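Local atomic coordinates of 3-dehydroquinate dehydratase (PDB entry 2YR1), a protein that probably catalyses the cis-dehydration of 3-dehydroquinate to 3-dehydroshikimate, the third step of the chorismate pathway to the aromatic amino acids. Residues K155-L158 / L159-R163; M162-A165 / E166-G169; L186-L189 / Q190-E194. One frame throughout, in Å; residues are numbered along the deposited sequence.

Interaction 1 of 3, residues K155-L158 / L159-R163; sequences KETL and LADMR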
ATOM      1  N   LYS A 155      13.930 -12.311   3.981  1.00 20.14           N
ATOM      2  CA  LYS A 155      13.629 -11.414   5.090  1.00 24.51           C
ATOM      3  C   LYS A 155      14.740 -11.439   6.147  1.00 20.60           C
ATOM      4  O   LYS A 155      15.111 -10.403   6.678  1.00 20.39           O
ATOM      5  CB  LYS A 155      12.304 -11.808   5.740  1.00 26.74           C
ATOM      6  CG  LYS A 155      12.033 -11.083   7.036  1.00 34.95           C
ATOM      7  CD  LYS A 155      11.078 -11.859   7.931  1.00 35.94           C
ATOM      8  CE  LYS A 155      11.741 -13.096   8.559  1.00 38.79           C
ATOM      9  NZ  LYS A 155      12.997 -12.820   9.327  1.00 23.49           N
ATOM     10  N   GLU A 156      15.274 -12.616   6.452  1.00 20.52           N
ATOM     11  CA  GLU A 156      16.356 -12.718   7.447  1.00 22.74           C
ATOM     12  C   GLU A 156      17.589 -11.883   7.078  1.00 20.50           C
ATOM     13  O   GLU A 156      18.230 -11.277   7.931  1.00 24.34           O
ATOM     14  CB  GLU A 156      16.789 -14.181   7.607  1.00 25.22           C
ATOM     15  CG  GLU A 156      17.329 -14.500   8.995  1.00 42.79           C
ATOM     16  CD  GLU A 156      18.859 -14.456   9.120  1.00 56.13           C
ATOM     17  OE1 GLU A 156      19.480 -13.451   8.681  1.00 54.96           O
ATOM     18  OE2 GLU A 156      19.439 -15.433   9.684  1.00 54.51           O
ATOM     19  N   THR A 157      17.938 -11.887   5.802  1.00 21.62           N
ATOM     20  CA  THR A 157      19.103 -11.147   5.319  1.00 21.55           C
ATOM     21  C   THR A 157      18.872  -9.647   5.462  1.00 20.56           C
ATOM     22  O   THR A 157      19.757  -8.913   5.894  1.00 18.63           O
ATOM     23  CB  THR A 157      19.371 -11.503   3.853  1.00 22.44           C
ATOM     24  OG1 THR A 157      19.399 -12.928   3.732  1.00 27.24           O
ATOM     25  CG2 THR A 157      20.704 -10.959   3.383  1.00 25.13           C
ATOM     26  N   LEU A 158      17.666  -9.201   5.113  1.00 17.69           N
ATOM     27  CA  LEU A 158      17.324  -7.781   5.205  1.00 15.52           C
ATOM     28  C   LEU A 158      17.329  -7.342   6.665  1.00 18.72           C
ATOM     29  O   LEU A 158      17.818  -6.256   7.006  1.00 16.25           O
ATOM     30  CB  LEU A 158      15.946  -7.538   4.563  1.00 14.87           C
ATOM     31  CG  LEU A 158      15.909  -7.897   3.071  1.00 15.60           C
ATOM     32  CD1 LEU A 158      14.538  -7.596   2.482  1.00 20.40           C
ATOM     33  CD2 LEU A 158      17.007  -7.125   2.332  1.00 16.75           C
ATOM     34  N   LEU A 159      16.776  -8.184   7.529  1.00 14.62           N
ATOM     35  CA  LEU A 159      16.747  -7.864   8.951  1.00 15.22           C
ATOM     36  C   LEU A 159      18.190  -7.787   9.500  1.00 16.39           C
ATOM     37  O   LEU A 159      18.525  -6.859  10.229  1.00 16.37           O
ATOM     38  CB  LEU A 159      15.919  -8.905   9.705  1.00 17.13           C
ATOM     39  CG  LEU A 159      15.848  -8.712  11.226  1.00 21.82           C
ATOM     40  CD1 LEU A 159      15.446  -7.277  11.565  1.00 19.12           C
ATOM     41  CD2 LEU A 159      14.847  -9.717  11.808  1.00 21.87           C
ATOM     42  N   ALA A 160      19.036  -8.744   9.122  1.00 15.72           N
ATOM     43  CA  ALA A 160      20.428  -8.760   9.559  1.00 18.79           C
ATOM     44  C   ALA A 160      21.181  -7.513   9.080  1.00 20.97           C
ATOM     45  O   ALA A 160      21.941  -6.911   9.847  1.00 18.00           O
ATOM     46  CB  ALA A 160      21.124 -10.028   9.053  1.00 22.78           C
ATOM     47  N   ASP A 161      20.965  -7.111   7.824  1.00 20.81           N
ATOM     48  CA  ASP A 161      21.610  -5.905   7.293  1.00 18.22           C
ATOM     49  C   ASP A 161      21.313  -4.680   8.138  1.00 16.38           C
ATOM     50  O   ASP A 161      22.208  -3.909   8.464  1.00 21.13           O
ATOM     51  CB  ASP A 161      21.150  -5.593   5.854  1.00 21.38           C
ATOM     52  CG  ASP A 161      21.725  -6.549   4.831  1.00 23.18           C
ATOM     53  OD1 ASP A 161      22.887  -6.995   4.991  1.00 25.03           O
ATOM     54  OD2 ASP A 161      21.014  -6.838   3.845  1.00 26.60           O
ATOM     55  N   MET A 162      20.044  -4.495   8.487  1.00 20.92           N
ATOM     56  CA  MET A 162      19.653  -3.341   9.269  1.00 16.63           C
ATOM     57  C   MET A 162      20.170  -3.432  10.706  1.00 17.74           C
ATOM     58  O   MET A 162      20.527  -2.427  11.307  1.00 16.36           O
ATOM     59  CB  MET A 162      18.125  -3.177   9.246  1.00 17.47           C
ATOM     60  CG  MET A 162      17.610  -2.620   7.920  1.00 20.83           C
ATOM     61  SD  MET A 162      15.828  -2.424   7.797  1.00 22.50           S
ATOM     62  CE  MET A 162      15.289  -4.132   7.452  1.00 12.14           C
ATOM     63  N   ARG A 163      20.206  -4.633  11.263  1.00 21.17           N
ATOM     64  CA  ARG A 163      20.707  -4.770  12.622  1.00 23.98           C
ATOM     65  C   ARG A 163      22.180  -4.381  12.649  1.00 24.21           C
ATOM     66  O   ARG A 163      22.622  -3.689  13.555  1.00 24.06           O
ATOM     67  CB  ARG A 163      20.533  -6.206  13.128  1.00 22.31           C
ATOM     68  CG  ARG A 163      19.086  -6.595  13.388  1.00 27.13           C
ATOM     69  CD  ARG A 163      18.984  -7.505  14.598  1.00 39.67           C
ATOM     70  NE  ARG A 163      19.507  -8.836  14.322  1.00 45.22           N
ATOM     71  CZ  ARG A 163      20.171  -9.578  15.206  1.00 43.50           C
ATOM     72  NH1 ARG A 163      20.398  -9.113  16.427  1.00 47.15           N
ATOM     73  NH2 ARG A 163      20.607 -10.784  14.869  1.00 36.36           N
TER
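Met162 curls its terminal methyl back over the preceding turn, bringing CE to 3.3 Å from the carbonyl oxygen of Leu158. CG stands beside the backbone N, and a bend at the last torsion (chi3 -79°) brings the methyl back toward Leu158. The same Leu158 O accepts the backbone N-H of Met162 at 3.2 Å, one of four successive i to i+4 bonds that open helix 155-167. The first of them, Leu159 N to Lys155 O, is 2.9 Å long. One residue earlier, Asp161 and Thr157 run alongside each other and point the same way. Asp161 OD2 lies 3.2 Å from Thr157 O, two acceptors with no bond between them, and 4.2 Å from Thr157 CG2; its hydrogen bond goes to Tyr148 OH, on strand 141-148. On the outer side, Glu156 swings its carboxylate forward along the helix, so that OE1 comes to 3.8 Å from Ala160 CB. Leu158 and Met162 instead pack inward on strand 172-177, which closes the beta-alpha-beta unit 141-148, 155-167, 172-177 of this TIM barrel, and on the next helix, 182-198. The turn itself rests on its backbone bonds; the polar ends of Lys155 and Asp161 look outside it, to Glu194 and Tyr148, tying the helix to its neighbours.

Interaction 2 of 3, residues M162-A165 / E166-G169; sequences MRQA and ERYG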
ATOM      1  N   MET A 162      20.044  -4.495   8.487  1.00 20.92           N
ATOM      2  CA  MET A 162      19.653  -3.341   9.269  1.00 16.63           C
ATOM      3  C   MET A 162      20.170  -3.432  10.706  1.00 17.74           C
ATOM      4  O   MET A 162      20.527  -2.427  11.307  1.00 16.36           O
ATOM      5  CB  MET A 162      18.125  -3.177   9.246  1.00 17.47           C
ATOM      6  CG  MET A 162      17.610  -2.620   7.920  1.00 20.83           C
ATOM      7  SD  MET A 162      15.828  -2.424   7.797  1.00 22.50           S
ATOM      8  CE  MET A 162      15.289  -4.132   7.452  1.00 12.14           C
ATOM      9  N   ARG A 163      20.206  -4.633  11.263  1.00 21.17           N
ATOM     10  CA  ARG A 163      20.707  -4.770  12.622  1.00 23.98           C
ATOM     11  C   ARG A 163      22.180  -4.381  12.649  1.00 24.21           C
ATOM     12  O   ARG A 163      22.622  -3.689  13.555  1.00 24.06           O
ATOM     13  CB  ARG A 163      20.533  -6.206  13.128  1.00 22.31           C
ATOM     14  CG  ARG A 163      19.086  -6.595  13.388  1.00 27.13           C
ATOM     15  CD  ARG A 163      18.984  -7.505  14.598  1.00 39.67           C
ATOM     16  NE  ARG A 163      19.507  -8.836  14.322  1.00 45.22           N
ATOM     17  CZ  ARG A 163      20.171  -9.578  15.206  1.00 43.50           C
ATOM     18  NH1 ARG A 163      20.398  -9.113  16.427  1.00 47.15           N
ATOM     19  NH2 ARG A 163      20.607 -10.784  14.869  1.00 36.36           N
ATOM     20  N   GLN A 164      22.924  -4.813  11.632  1.00 19.65           N
ATOM     21  CA  GLN A 164      24.355  -4.535  11.537  1.00 21.88           C
ATOM     22  C   GLN A 164      24.623  -3.042  11.321  1.00 22.72           C
ATOM     23  O   GLN A 164      25.565  -2.478  11.887  1.00 23.58           O
ATOM     24  CB  GLN A 164      24.961  -5.354  10.393  1.00 25.04           C
ATOM     25  CG  GLN A 164      26.452  -5.612  10.524  1.00 39.32           C
ATOM     26  CD  GLN A 164      26.753  -6.739  11.491  1.00 38.35           C
ATOM     27  OE1 GLN A 164      26.503  -6.629  12.693  1.00 46.16           O
ATOM     28  NE2 GLN A 164      27.279  -7.839  10.967  1.00 40.08           N
ATOM     29  N   ALA A 165      23.800  -2.407  10.491  1.00 17.29           N
ATOM     30  CA  ALA A 165      23.960  -0.988  10.228  1.00 18.14           C
ATOM     31  C   ALA A 165      23.911  -0.252  11.570  1.00 21.95           C
ATOM     32  O   ALA A 165      24.743   0.612  11.846  1.00 20.54           O
ATOM     33  CB  ALA A 165      22.854  -0.498   9.307  1.00 15.31           C
ATOM     34  N   GLU A 166      22.939  -0.609  12.407  1.00 19.30           N
ATOM     35  CA  GLU A 166      22.817   0.011  13.712  1.00 22.30           C
ATOM     36  C   GLU A 166      24.040  -0.371  14.545  1.00 22.45           C
ATOM     37  O   GLU A 166      24.571   0.461  15.258  1.00 21.82           O
ATOM     38  CB  GLU A 166      21.531  -0.438  14.423  1.00 16.51           C
ATOM     39  CG  GLU A 166      21.363   0.191  15.813  1.00 20.83           C
ATOM     40  CD  GLU A 166      20.146  -0.351  16.546  1.00 24.00           C
ATOM     41  OE1 GLU A 166      19.995  -1.585  16.612  1.00 28.31           O
ATOM     42  OE2 GLU A 166      19.342   0.455  17.046  1.00 28.33           O
ATOM     43  N   ARG A 167      24.488  -1.619  14.441  1.00 20.78           N
ATOM     44  CA  ARG A 167      25.677  -2.070  15.181  1.00 25.51           C
ATOM     45  C   ARG A 167      26.913  -1.209  14.845  1.00 31.10           C
ATOM     46  O   ARG A 167      27.741  -0.928  15.726  1.00 30.05           O
ATOM     47  CB  ARG A 167      26.005  -3.529  14.854  1.00 25.99           C
ATOM     48  CG  ARG A 167      24.916  -4.531  15.180  1.00 34.63           C
ATOM     49  CD  ARG A 167      25.311  -5.438  16.333  1.00 36.80           C
ATOM     50  NE  ARG A 167      24.271  -6.417  16.633  1.00 37.82           N
ATOM     51  CZ  ARG A 167      23.923  -7.427  15.835  1.00 42.18           C
ATOM     52  NH1 ARG A 167      24.534  -7.614  14.668  1.00 48.68           N
ATOM     53  NH2 ARG A 167      22.949  -8.247  16.203  1.00 41.19           N
ATOM     54  N   TYR A 168      27.035  -0.793  13.582  1.00 26.70           N
ATOM     55  CA  TYR A 168      28.169   0.031  13.145  1.00 30.55           C
ATOM     56  C   TYR A 168      28.034   1.513  13.481  1.00 28.40           C
ATOM     57  O   TYR A 168      28.861   2.325  13.070  1.00 32.08           O
ATOM     58  CB  TYR A 168      28.397  -0.113  11.637  1.00 26.88           C
ATOM     59  CG  TYR A 168      29.033  -1.417  11.219  1.00 33.85           C
ATOM     60  CD1 TYR A 168      28.415  -2.242  10.279  1.00 37.93           C
ATOM     61  CD2 TYR A 168      30.274  -1.813  11.728  1.00 40.75           C
ATOM     62  CE1 TYR A 168      29.008  -3.420   9.852  1.00 32.88           C
ATOM     63  CE2 TYR A 168      30.883  -3.002  11.304  1.00 38.63           C
ATOM     64  CZ  TYR A 168      30.240  -3.798  10.362  1.00 43.04           C
ATOM     65  OH  TYR A 168      30.826  -4.962   9.910  1.00 40.44           O
ATOM     66  N   GLY A 169      26.980   1.875  14.202  1.00 25.48           N
ATOM     67  CA  GLY A 169      26.806   3.260  14.584  1.00 24.94           C
ATOM     68  C   GLY A 169      25.926   4.114  13.699  1.00 21.52           C
ATOM     69  O   GLY A 169      25.920   5.336  13.832  1.00 23.77           O
TER
HETATM   70  O   HOH W   1      21.485  -3.978  16.062  1.00 25.62           O
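Met162 gives its carbonyl oxygen to the backbone N of Glu166, while its side chain heads inward to Val175, Ala195 and Leu203. Next in line, Arg163 O receives the backbone N-H of Arg167 and also a proton from a water at 2.8 Å; that water gives its other proton to Glu166 OE1 at 2.9 Å. Glu166 reaches it with CG anti to the backbone N (chi1 180°) and an extended chain, and its OE2 accepts from Ala200 N. The side chains of Arg163 and Arg167 lie side by side, pointing the same way, their guanidinium planes 78° apart. Arg167 NH2 stands over one face of Arg163, 2.7 Å from Arg163 NH1, two donors with no bond between them. Gln164 works on two sides. Its OE1 takes a hydrogen bond from Arg167 NH1 at 3.0 Å, lying in the guanidinium plane although NH1 sits well above the amide's carbonyl plane, and its CG meets Tyr168 CE1 at 3.4 Å. Its carbonyl oxygen accepts Tyr168 N at 2.8 Å, and Ala165 O receives a weak, bent bond from the same N-H. Ala165 turns its methyl to Leu122 and Ala173. Beyond Tyr168 the chain leaves the helix at Gly169, whose positive phi (95°) and N-H to Glu166 O belong to a Schellman motif ending helix 155-167 before strand 172-177. The two arginine charges would be expected to oppose each other; Gln164 OE1 at the edge of the Arg167 guanidinium and Arg163 O over its face probably offset part of that cost.

Interaction 3 of 3, residues L186-L189 / Q190-E194; sequences LVLL and QATEE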
ATOM      1  N   LEU A 186       6.142  -7.842  -0.419  1.00 17.41           N
ATOM      2  CA  LEU A 186       5.681  -8.103   0.943  1.00 14.41           C
ATOM      3  C   LEU A 186       6.890  -8.504   1.828  1.00 18.02           C
ATOM      4  O   LEU A 186       6.936  -8.152   2.989  1.00 12.73           O
ATOM      5  CB  LEU A 186       4.606  -9.201   0.919  1.00 20.70           C
ATOM      6  CG  LEU A 186       3.298  -8.816   0.191  1.00 25.31           C
ATOM      7  CD1 LEU A 186       2.301  -9.957   0.298  1.00 26.22           C
ATOM      8  CD2 LEU A 186       2.696  -7.539   0.802  1.00 21.40           C
ATOM      9  N   VAL A 187       7.858  -9.244   1.277  1.00 14.29           N
ATOM     10  CA  VAL A 187       9.064  -9.593   2.042  1.00 16.97           C
ATOM     11  C   VAL A 187       9.755  -8.286   2.532  1.00 19.83           C
ATOM     12  O   VAL A 187      10.141  -8.150   3.709  1.00 15.95           O
ATOM     13  CB  VAL A 187      10.055 -10.393   1.164  1.00 15.59           C
ATOM     14  CG1 VAL A 187      11.419 -10.432   1.796  1.00 15.38           C
ATOM     15  CG2 VAL A 187       9.519 -11.790   0.959  1.00 26.18           C
ATOM     16  N   LEU A 188       9.903  -7.320   1.630  1.00 19.41           N
ATOM     17  CA  LEU A 188      10.522  -6.051   2.006  1.00 15.41           C
ATOM     18  C   LEU A 188       9.744  -5.327   3.112  1.00 13.24           C
ATOM     19  O   LEU A 188      10.342  -4.724   4.013  1.00 18.71           O
ATOM     20  CB  LEU A 188      10.643  -5.107   0.814  1.00 13.95           C
ATOM     21  CG  LEU A 188      11.173  -3.785   1.394  1.00 21.72           C
ATOM     22  CD1 LEU A 188      12.681  -3.854   1.473  1.00 15.08           C
ATOM     23  CD2 LEU A 188      10.705  -2.600   0.622  1.00 20.96           C
ATOM     24  N   LEU A 189       8.418  -5.353   3.043  1.00 13.76           N
ATOM     25  CA  LEU A 189       7.620  -4.681   4.081  1.00 12.11           C
ATOM     26  C   LEU A 189       7.708  -5.450   5.403  1.00 13.35           C
ATOM     27  O   LEU A 189       7.808  -4.858   6.481  1.00 15.77           O
ATOM     28  CB  LEU A 189       6.156  -4.562   3.634  1.00 15.89           C
ATOM     29  CG  LEU A 189       5.904  -3.678   2.407  1.00 16.98           C
ATOM     30  CD1 LEU A 189       4.413  -3.658   2.083  1.00 11.66           C
ATOM     31  CD2 LEU A 189       6.410  -2.268   2.669  1.00 12.60           C
ATOM     32  N   GLN A 190       7.687  -6.774   5.320  1.00 15.55           N
ATOM     33  CA  GLN A 190       7.778  -7.602   6.529  1.00 15.82           C
ATOM     34  C   GLN A 190       9.099  -7.336   7.237  1.00 10.37           C
ATOM     35  O   GLN A 190       9.152  -7.228   8.457  1.00 15.78           O
ATOM     36  CB  GLN A 190       7.713  -9.089   6.173  1.00 14.50           C
ATOM     37  CG  GLN A 190       6.442  -9.529   5.487  1.00 32.06           C
ATOM     38  CD  GLN A 190       6.651 -10.794   4.661  1.00 44.48           C
ATOM     39  OE1 GLN A 190       7.168 -11.797   5.167  1.00 53.23           O
ATOM     40  NE2 GLN A 190       6.251 -10.752   3.387  1.00 41.68           N
ATOM     41  N   ALA A 191      10.187  -7.291   6.480  1.00 12.92           N
ATOM     42  CA  ALA A 191      11.487  -7.034   7.087  1.00 13.80           C
ATOM     43  C   ALA A 191      11.514  -5.641   7.717  1.00 15.34           C
ATOM     44  O   ALA A 191      12.152  -5.431   8.747  1.00 13.33           O
ATOM     45  CB  ALA A 191      12.609  -7.145   6.047  1.00 13.55           C
ATOM     46  N   THR A 192      10.857  -4.687   7.071  1.00 14.64           N
ATOM     47  CA  THR A 192      10.838  -3.324   7.580  1.00 14.29           C
ATOM     48  C   THR A 192      10.160  -3.301   8.940  1.00 15.11           C
ATOM     49  O   THR A 192      10.709  -2.768   9.911  1.00 13.88           O
ATOM     50  CB  THR A 192      10.082  -2.392   6.619  1.00  9.37           C
ATOM     51  OG1 THR A 192      10.710  -2.452   5.325  1.00 17.62           O
ATOM     52  CG2 THR A 192      10.100  -0.956   7.134  1.00  7.38           C
ATOM     53  N   GLU A 193       8.971  -3.895   8.994  1.00 14.19           N
ATOM     54  CA  GLU A 193       8.182  -3.965  10.220  1.00 20.13           C
ATOM     55  C   GLU A 193       8.911  -4.741  11.322  1.00 14.35           C
ATOM     56  O   GLU A 193       8.858  -4.375  12.505  1.00 16.89           O
ATOM     57  CB  GLU A 193       6.813  -4.615   9.914  1.00 20.04           C
ATOM     58  CG  GLU A 193       5.845  -4.700  11.109  1.00 26.22           C
ATOM     59  CD  GLU A 193       5.495  -3.337  11.721  1.00 27.47           C
ATOM     60  OE1 GLU A 193       5.244  -2.368  10.972  1.00 31.93           O
ATOM     61  OE2 GLU A 193       5.459  -3.234  12.967  1.00 32.93           O
ATOM     62  N   GLU A 194       9.579  -5.821  10.956  1.00 16.45           N
ATOM     63  CA  GLU A 194      10.322  -6.563  11.978  1.00 20.77           C
ATOM     64  C   GLU A 194      11.500  -5.734  12.479  1.00 21.18           C
ATOM     65  O   GLU A 194      11.758  -5.681  13.677  1.00 23.91           O
ATOM     66  CB  GLU A 194      10.828  -7.885  11.435  1.00 16.47           C
ATOM     67  CG  GLU A 194       9.783  -8.948  11.433  1.00 24.53           C
ATOM     68  CD  GLU A 194      10.213 -10.184  10.678  1.00 28.19           C
ATOM     69  OE1 GLU A 194      11.426 -10.321  10.391  1.00 38.94           O
ATOM     70  OE2 GLU A 194       9.335 -11.016  10.369  1.00 31.53           O
TER
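Thr192 folds its hydroxyl back onto the helix, and OG1 donates to Leu188 O at 2.6 Å. The first torsion (chi1 -58°) puts OG1 beside the backbone N, so both donors of the residue fall on one carbonyl: Thr192 N reaches Leu188 O at 3.1 Å, and the two arrive from opposite faces of the carbonyl plane. Having given its proton to Leu188, OG1 is also hydrogen-bonded to Thr205 OG1 on strand 203-207, so the hydroxyl links the helix to the sheet. Around it the i to i+4 series carries on, with Ala191 N bonded to Val187 O at 2.9 Å and Glu193 N to Leu189 O at 2.9 Å, the latter nearly straight at 172°. All of this lies on helix 182-198, the connection between strands 172-177 and 203-207 in a right-handed beta-alpha-beta crossover of the TIM barrel. On the side facing helix 155-167, the Ala191 methyl meets Leu158. Leu188 CG lies 4.2 Å from Thr192 OG1, their side chains crossing at a slant, and Leu188 packs further on Thr215 of helix 213-218. Gln190 stretches back along the helix past Leu186, but its amide is modelled too tightly against that backbone for its bonding to be trusted. The carboxylate of Glu193 is paired twice within the chain: OE2 with Arg197 and OE1 with Arg196. Its OE2 also comes close to Glu183 OE2 of the second subunit. Leu189 packs on Leu186 of the second subunit.

Overall arrangement
Interactions 1 and 2 overlap on helix 155-167 at Met162 and Arg163, with centres about 10 Å apart; interaction 3 lies on the next helix, 182-198, its centre about 10 Å from interaction 1 and about 17 Å from interaction 2. The two helices are joined by a salt bridge, Lys155 NZ to Glu194 OE1 at 3.1 Å, and by packing of Leu158 CB on Ala191 CB at 3.7 Å. Met162 also places CE 3.6 Å from Ala191 O. Its side chain lies about 7 Å from that of Lys174, the predicted Schiff-base lysine; the side chain of Leu188 is about 9 Å from that of Lys174 and about 8 Å from that of Arg216, a predicted substrate-binding residue.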